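Local coordinates for histidine-containing phosphotransfer protein (PDB 1WN0), which probably relays phosphoryl groups from cytokinin sensor histidine kinases to response regulators in the multistep His-to-Asp phosphorelay of maize, at residues Gln28-Leu33 with Gly41-Val46; Ser20-Glu25 with Phe124-Asn129. All coordinates share one frame; numbering follows the deposited sequence.

Contact 1: Gln28-Leu33 with Gly41-Val46; sequences QQLQML and GFVAEV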
loop_
_atom_site.group_PDB
_atom_site.type_symbol
_atom_site.label_atom_id
_atom_site.label_comp_id
_atom_site.label_asym_id
_atom_site.label_seq_id
_atom_site.Cartn_x
_atom_site.Cartn_y
_atom_site.Cartn_z
ATOM N N GLN A 28 -13.049 -2.611 5.583
ATOM C CA GLN A 28 -14.299 -2.489 6.350
ATOM C C GLN A 28 -14.284 -3.348 7.614
ATOM O O GLN A 28 -14.711 -2.949 8.722
ATOM C CB GLN A 28 -15.445 -2.978 5.454
ATOM C CG GLN A 28 -16.898 -2.857 6.057
ATOM C CD GLN A 28 -17.656 -1.667 5.479
ATOM O OE1 GLN A 28 -18.007 -0.753 6.247
ATOM N NE2 GLN A 28 -17.876 -1.645 4.120
ATOM N N GLN A 29 -13.828 -4.578 7.406
ATOM C CA GLN A 29 -13.740 -5.585 8.473
ATOM C C GLN A 29 -12.752 -5.083 9.555
ATOM O O GLN A 29 -12.987 -5.160 10.739
ATOM C CB GLN A 29 -13.319 -6.926 7.855
ATOM C CG GLN A 29 -13.866 -8.139 8.559
ATOM C CD GLN A 29 -12.737 -9.090 9.030
ATOM O OE1 GLN A 29 -12.228 -9.006 10.165
ATOM N NE2 GLN A 29 -12.381 -10.013 8.147
ATOM N N LEU A 30 -11.697 -4.445 9.102
ATOM C CA LEU A 30 -10.711 -3.881 10.008
ATOM C C LEU A 30 -11.252 -2.831 10.904
ATOM O O LEU A 30 -10.942 -2.805 12.056
ATOM C CB LEU A 30 -9.570 -3.264 9.218
ATOM C CG LEU A 30 -8.255 -3.885 9.349
ATOM C CD1 LEU A 30 -7.254 -2.951 8.682
ATOM C CD2 LEU A 30 -7.950 -4.031 10.771
ATOM N N GLN A 31 -12.026 -1.927 10.330
ATOM C CA GLN A 31 -12.437 -0.752 11.018
ATOM C C GLN A 31 -13.581 -1.102 11.921
ATOM O O GLN A 31 -13.863 -0.412 12.896
ATOM C CB GLN A 31 -12.895 0.297 9.975
ATOM C CG GLN A 31 -12.613 1.836 10.264
ATOM C CD GLN A 31 -11.564 2.253 11.324
ATOM O OE1 GLN A 31 -10.368 2.362 11.042
ATOM N NE2 GLN A 31 -12.042 2.609 12.496
ATOM N N MET A 32 -14.302 -2.150 11.574
ATOM C CA MET A 32 -15.387 -2.690 12.463
ATOM C C MET A 32 -14.736 -3.082 13.835
ATOM O O MET A 32 -15.312 -2.928 14.887
ATOM C CB MET A 32 -16.152 -3.883 11.768
ATOM C CG MET A 32 -17.709 -3.824 11.607
ATOM S SD MET A 32 -18.710 -2.177 11.342
ATOM C CE MET A 32 -17.862 -1.414 9.709
ATOM N N LEU A 33 -13.486 -3.534 13.774
ATOM C CA LEU A 33 -12.713 -3.846 14.945
ATOM C C LEU A 33 -12.440 -2.596 15.796
ATOM O O LEU A 33 -12.576 -2.678 16.975
ATOM C CB LEU A 33 -11.408 -4.500 14.492
ATOM C CG LEU A 33 -10.917 -5.905 14.858
ATOM C CD1 LEU A 33 -12.085 -6.912 15.379
ATOM C CD2 LEU A 33 -9.946 -6.467 13.717
ATOM N N GLY A 41 -5.756 -0.299 19.828
ATOM C CA GLY A 41 -4.495 0.015 19.172
ATOM C C GLY A 41 -4.192 -0.900 17.974
ATOM O O GLY A 41 -3.109 -0.705 17.303
ATOM N N PHE A 42 -5.067 -1.905 17.737
ATOM C CA PHE A 42 -4.819 -2.923 16.744
ATOM C C PHE A 42 -4.855 -2.371 15.328
ATOM O O PHE A 42 -3.872 -2.499 14.535
ATOM C CB PHE A 42 -5.754 -4.144 16.851
ATOM C CG PHE A 42 -5.401 -5.288 15.871
ATOM C CD1 PHE A 42 -4.265 -5.998 16.032
ATOM C CD2 PHE A 42 -6.228 -5.600 14.824
ATOM C CE1 PHE A 42 -3.995 -7.011 15.176
ATOM C CE2 PHE A 42 -5.992 -6.615 13.983
ATOM C CZ PHE A 42 -4.864 -7.327 14.159
ATOM N N VAL A 43 -5.996 -1.827 15.013
ATOM C CA VAL A 43 -6.168 -1.140 13.773
ATOM C C VAL A 43 -5.048 -0.138 13.476
ATOM O O VAL A 43 -4.431 -0.235 12.408
ATOM C CB VAL A 43 -7.535 -0.452 13.663
ATOM C CG1 VAL A 43 -7.638 0.348 12.367
ATOM C CG2 VAL A 43 -8.553 -1.465 13.567
ATOM N N ALA A 44 -4.754 0.744 14.440
ATOM C CA ALA A 44 -3.752 1.764 14.281
ATOM C C ALA A 44 -2.371 1.180 14.027
ATOM O O ALA A 44 -1.609 1.762 13.258
ATOM C CB ALA A 44 -3.735 2.813 15.557
ATOM N N GLU A 45 -2.023 0.106 14.746
ATOM C CA GLU A 45 -0.727 -0.531 14.600
ATOM C C GLU A 45 -0.581 -1.184 13.177
ATOM O O GLU A 45 0.472 -1.083 12.510
ATOM C CB GLU A 45 -0.622 -1.609 15.621
ATOM C CG GLU A 45 0.772 -2.082 15.789
ATOM C CD GLU A 45 0.888 -3.246 16.715
ATOM O OE1 GLU A 45 1.944 -3.916 16.481
ATOM O OE2 GLU A 45 -0.018 -3.482 17.620
ATOM N N VAL A 46 -1.641 -1.843 12.718
ATOM C CA VAL A 46 -1.635 -2.535 11.420
ATOM C C VAL A 46 -1.481 -1.486 10.322
ATOM O O VAL A 46 -0.710 -1.643 9.361
ATOM C CB VAL A 46 -2.926 -3.342 11.198
ATOM C CG1 VAL A 46 -3.059 -3.770 9.797
ATOM C CG2 VAL A 46 -2.905 -4.591 12.038
#

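Contact 2: Ser20-Glu25 with Phe124-Asn129; sequences SGLVDE and FYDLRN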
loop_
_atom_site.group_PDB
_atom_site.type_symbol
_atom_site.label_atom_id
_atom_site.label_comp_id
_atom_site.label_asym_id
_atom_site.label_seq_id
_atom_site.Cartn_x
_atom_site.Cartn_y
_atom_site.Cartn_z
ATOM N N SER A 20 -14.384 5.910 -3.507
ATOM C CA SER A 20 -13.263 6.054 -4.487
ATOM C C SER A 20 -12.386 4.774 -4.702
ATOM O O SER A 20 -11.449 4.742 -5.532
ATOM C CB SER A 20 -12.414 7.239 -4.056
ATOM O OG SER A 20 -11.691 6.821 -2.936
ATOM N N GLY A 21 -12.691 3.718 -3.944
ATOM C CA GLY A 21 -11.940 2.464 -4.079
ATOM C C GLY A 21 -10.493 2.434 -3.565
ATOM O O GLY A 21 -9.796 1.515 -3.862
ATOM N N LEU A 22 -10.040 3.386 -2.755
ATOM C CA LEU A 22 -8.684 3.248 -2.149
ATOM C C LEU A 22 -8.576 2.037 -1.220
ATOM O O LEU A 22 -7.503 1.382 -1.135
ATOM C CB LEU A 22 -8.278 4.465 -1.385
ATOM C CG LEU A 22 -8.340 5.791 -2.177
ATOM C CD1 LEU A 22 -7.701 6.860 -1.436
ATOM C CD2 LEU A 22 -7.844 5.757 -3.607
ATOM N N VAL A 23 -9.699 1.719 -0.579
ATOM C CA VAL A 23 -9.778 0.576 0.274
ATOM C C VAL A 23 -10.983 -0.211 -0.134
ATOM O O VAL A 23 -11.969 0.371 -0.520
ATOM C CB VAL A 23 -9.772 0.941 1.812
ATOM C CG1 VAL A 23 -8.432 1.591 2.235
ATOM C CG2 VAL A 23 -10.992 1.805 2.240
ATOM N N ASP A 24 -10.901 -1.537 -0.061
ATOM C CA ASP A 24 -12.034 -2.456 -0.359
ATOM C C ASP A 24 -12.761 -2.978 0.982
ATOM O O ASP A 24 -12.477 -2.509 2.073
ATOM C CB ASP A 24 -11.527 -3.587 -1.262
ATOM C CG ASP A 24 -10.581 -4.566 -0.532
ATOM O OD1 ASP A 24 -9.766 -5.251 -1.208
ATOM O OD2 ASP A 24 -10.502 -4.687 0.700
ATOM N N GLU A 25 -13.648 -3.958 0.869
ATOM C CA GLU A 25 -14.267 -4.681 2.009
ATOM C C GLU A 25 -13.343 -5.310 3.081
ATOM O O GLU A 25 -13.700 -5.385 4.237
ATOM C CB GLU A 25 -15.226 -5.806 1.474
ATOM C CG GLU A 25 -14.535 -6.803 0.508
ATOM C CD GLU A 25 -14.869 -8.321 0.729
ATOM O OE1 GLU A 25 -14.209 -9.186 -0.016
ATOM O OE2 GLU A 25 -15.771 -8.631 1.638
ATOM N N PHE A 124 -0.026 4.906 -3.296
ATOM C CA PHE A 124 0.372 4.875 -1.913
ATOM C C PHE A 124 0.303 6.264 -1.159
ATOM O O PHE A 124 -0.436 6.381 -0.142
ATOM C CB PHE A 124 1.726 4.196 -1.705
ATOM C CG PHE A 124 2.179 4.296 -0.359
ATOM C CD1 PHE A 124 1.485 3.692 0.627
ATOM C CD2 PHE A 124 3.241 5.126 -0.051
ATOM C CE1 PHE A 124 1.852 3.860 1.930
ATOM C CE2 PHE A 124 3.689 5.261 1.217
ATOM C CZ PHE A 124 3.044 4.631 2.229
ATOM N N TYR A 125 0.962 7.322 -1.701
ATOM C CA TYR A 125 0.937 8.635 -1.061
ATOM C C TYR A 125 -0.513 9.055 -0.844
ATOM O O TYR A 125 -0.845 9.505 0.230
ATOM C CB TYR A 125 1.705 9.663 -1.870
ATOM C CG TYR A 125 3.219 9.462 -1.880
ATOM C CD1 TYR A 125 3.873 8.623 -0.968
ATOM C CD2 TYR A 125 4.015 10.169 -2.768
ATOM C CE1 TYR A 125 5.307 8.481 -0.990
ATOM C CE2 TYR A 125 5.448 10.017 -2.763
ATOM C CZ TYR A 125 6.036 9.190 -1.839
ATOM O OH TYR A 125 7.376 9.026 -1.850
ATOM N N ASP A 126 -1.397 8.822 -1.794
ATOM C CA ASP A 126 -2.832 9.196 -1.646
ATOM C C ASP A 126 -3.492 8.422 -0.482
ATOM O O ASP A 126 -4.184 9.008 0.383
ATOM C CB ASP A 126 -3.479 8.931 -3.014
ATOM C CG ASP A 126 -4.961 9.265 -3.079
ATOM O OD1 ASP A 126 -5.572 9.894 -2.174
ATOM O OD2 ASP A 126 -5.633 8.921 -4.046
ATOM N N LEU A 127 -3.272 7.097 -0.391
ATOM C CA LEU A 127 -3.915 6.336 0.643
ATOM C C LEU A 127 -3.283 6.631 1.961
ATOM O O LEU A 127 -3.952 6.852 2.972
ATOM C CB LEU A 127 -3.835 4.857 0.338
ATOM C CG LEU A 127 -4.800 3.871 1.031
ATOM C CD1 LEU A 127 -4.163 2.573 1.306
ATOM C CD2 LEU A 127 -5.448 4.334 2.171
ATOM N N ARG A 128 -1.965 6.683 1.998
ATOM C CA ARG A 128 -1.361 7.108 3.223
ATOM C C ARG A 128 -1.978 8.391 3.867
ATOM O O ARG A 128 -2.233 8.395 5.099
ATOM C CB ARG A 128 0.091 7.393 3.052
ATOM C CG ARG A 128 0.750 7.709 4.397
ATOM C CD ARG A 128 2.278 7.686 4.282
ATOM N NE ARG A 128 2.681 8.806 3.471
ATOM C CZ ARG A 128 3.912 9.084 3.035
ATOM N NH1 ARG A 128 4.997 8.308 3.336
ATOM N NH2 ARG A 128 4.037 10.210 2.311
ATOM N N ASN A 129 -2.137 9.463 3.039
ATOM C CA ASN A 129 -2.651 10.729 3.521
ATOM C C ASN A 129 -4.020 10.590 4.100
ATOM O O ASN A 129 -4.285 11.212 5.093
ATOM C CB ASN A 129 -2.646 11.892 2.471
ATOM C CG ASN A 129 -1.163 12.325 2.094
ATOM O OD1 ASN A 129 -0.204 12.153 2.927
ATOM N ND2 ASN A 129 -0.979 12.878 0.847
#

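Contact 1: Gln28-Leu33 with Gly41-Val46
Val43 points at helix 25-34 and sets its two methyls between Leu30, Gln31 and Leu33, joining that helix to the first turn of helix 42-64 at one end of this HPt four-helix bundle. The short segments run broadly antiparallel, at 136°, with axes 9.6 Å apart at closest approach, and they meet through side-chain packing with no hydrogen bond across. With CG1 of Val43 anti to its own nitrogen (chi1 176°), the valine fork straddles two neighbours. CG2 packs tightly on the backbone, 3.1 Å from Leu30 O, and also meets Leu30 CD2, the leucine lying obliquely to it. CG1 turns to Gln31, whose chain bends at chi2 and crosses the valine at about a right angle. Gln31 OE1 comes within 3.6 Å of that methyl; this buried oxygen has no polar partner in the model, while the same side chain also touches Met134 and Glu138 of helix 110-138. Where the contact is more exposed, Leu33 lies obliquely to Phe42, its CD2 4.0 Å from both CD2 and CE2 of the ring. Val46 CG2 sits 4.0 Å above one face of the Phe42 ring, displaced toward its rim.

Contact 2: Ser20-Glu25 with Phe124-Asn129
Leu22 reaches from the linker between helices 10-19 and 25-34 onto helix 110-138. CB is the first to meet the helix, 4.3 Å from Leu127 CG. From there the chain turns with CG anti to the carbonyl carbon (chi1 -54°), which carries the fork of CG and its two methyls away from the next linker residue and over Asp126. Both methyls lie over the same face of the carboxylate, CD1 3.8 Å from Asp126 OD1 and CD2 3.9 Å from Asp126 OD2. The two side chains cross at about a right angle, and the apolar fork covers a carboxylate whose OD1 is in a salt bridge with Lys130. Lys130 itself also touches Leu22, and Lys93 of helix 92-99 adds a further contact to this leucine. An alanine in place of Asp126 would probably leave Lys130 without this salt-bridge mate and open a gap beneath the Leu22 methyls.

One residue further on, Val23 crosses Leu127 at about a right angle, with Val23 CG1 4.1 Å from Leu127 CD2. This pair is more deeply buried: Val23 also packs on Met17, Phe18 and Phe131, and Leu127 on Phe50 of helix 42-64. The linker is shaped by its ends. Gly21, with positive phi, closes helix 10-19 in a Schellman motif, and Asp24 occupies the N-cap of the next helix, its OD2 making a weak hydrogen bond to Gln26 N. The arrangement is a short connection, from a Schellman motif to an N-cap, whose apolar residues Leu22 and Val23 pack on helix 110-138 of an HPt four-helix bundle.

Overall arrangement
Along the chain contact 2 opens first, at 20-25, and closes last, at 124-129; contact 1 is nested within that span and joins two helices close in sequence. The centres of the two contacts lie about 15 Å apart. Residues 20-25 run directly into helix 25-34, so contact 2 packs the loop just before that helix on helix 110-138 while contact 1 ties its later turns to helix 42-64. The two long helices are themselves linked, for instance by the salt bridge between Arg128 and Asp55. Neither contact includes His80, the predicted phosphorylation site on helix 72-88: both are packing that joins the N-terminal helices to the bundle carrying it.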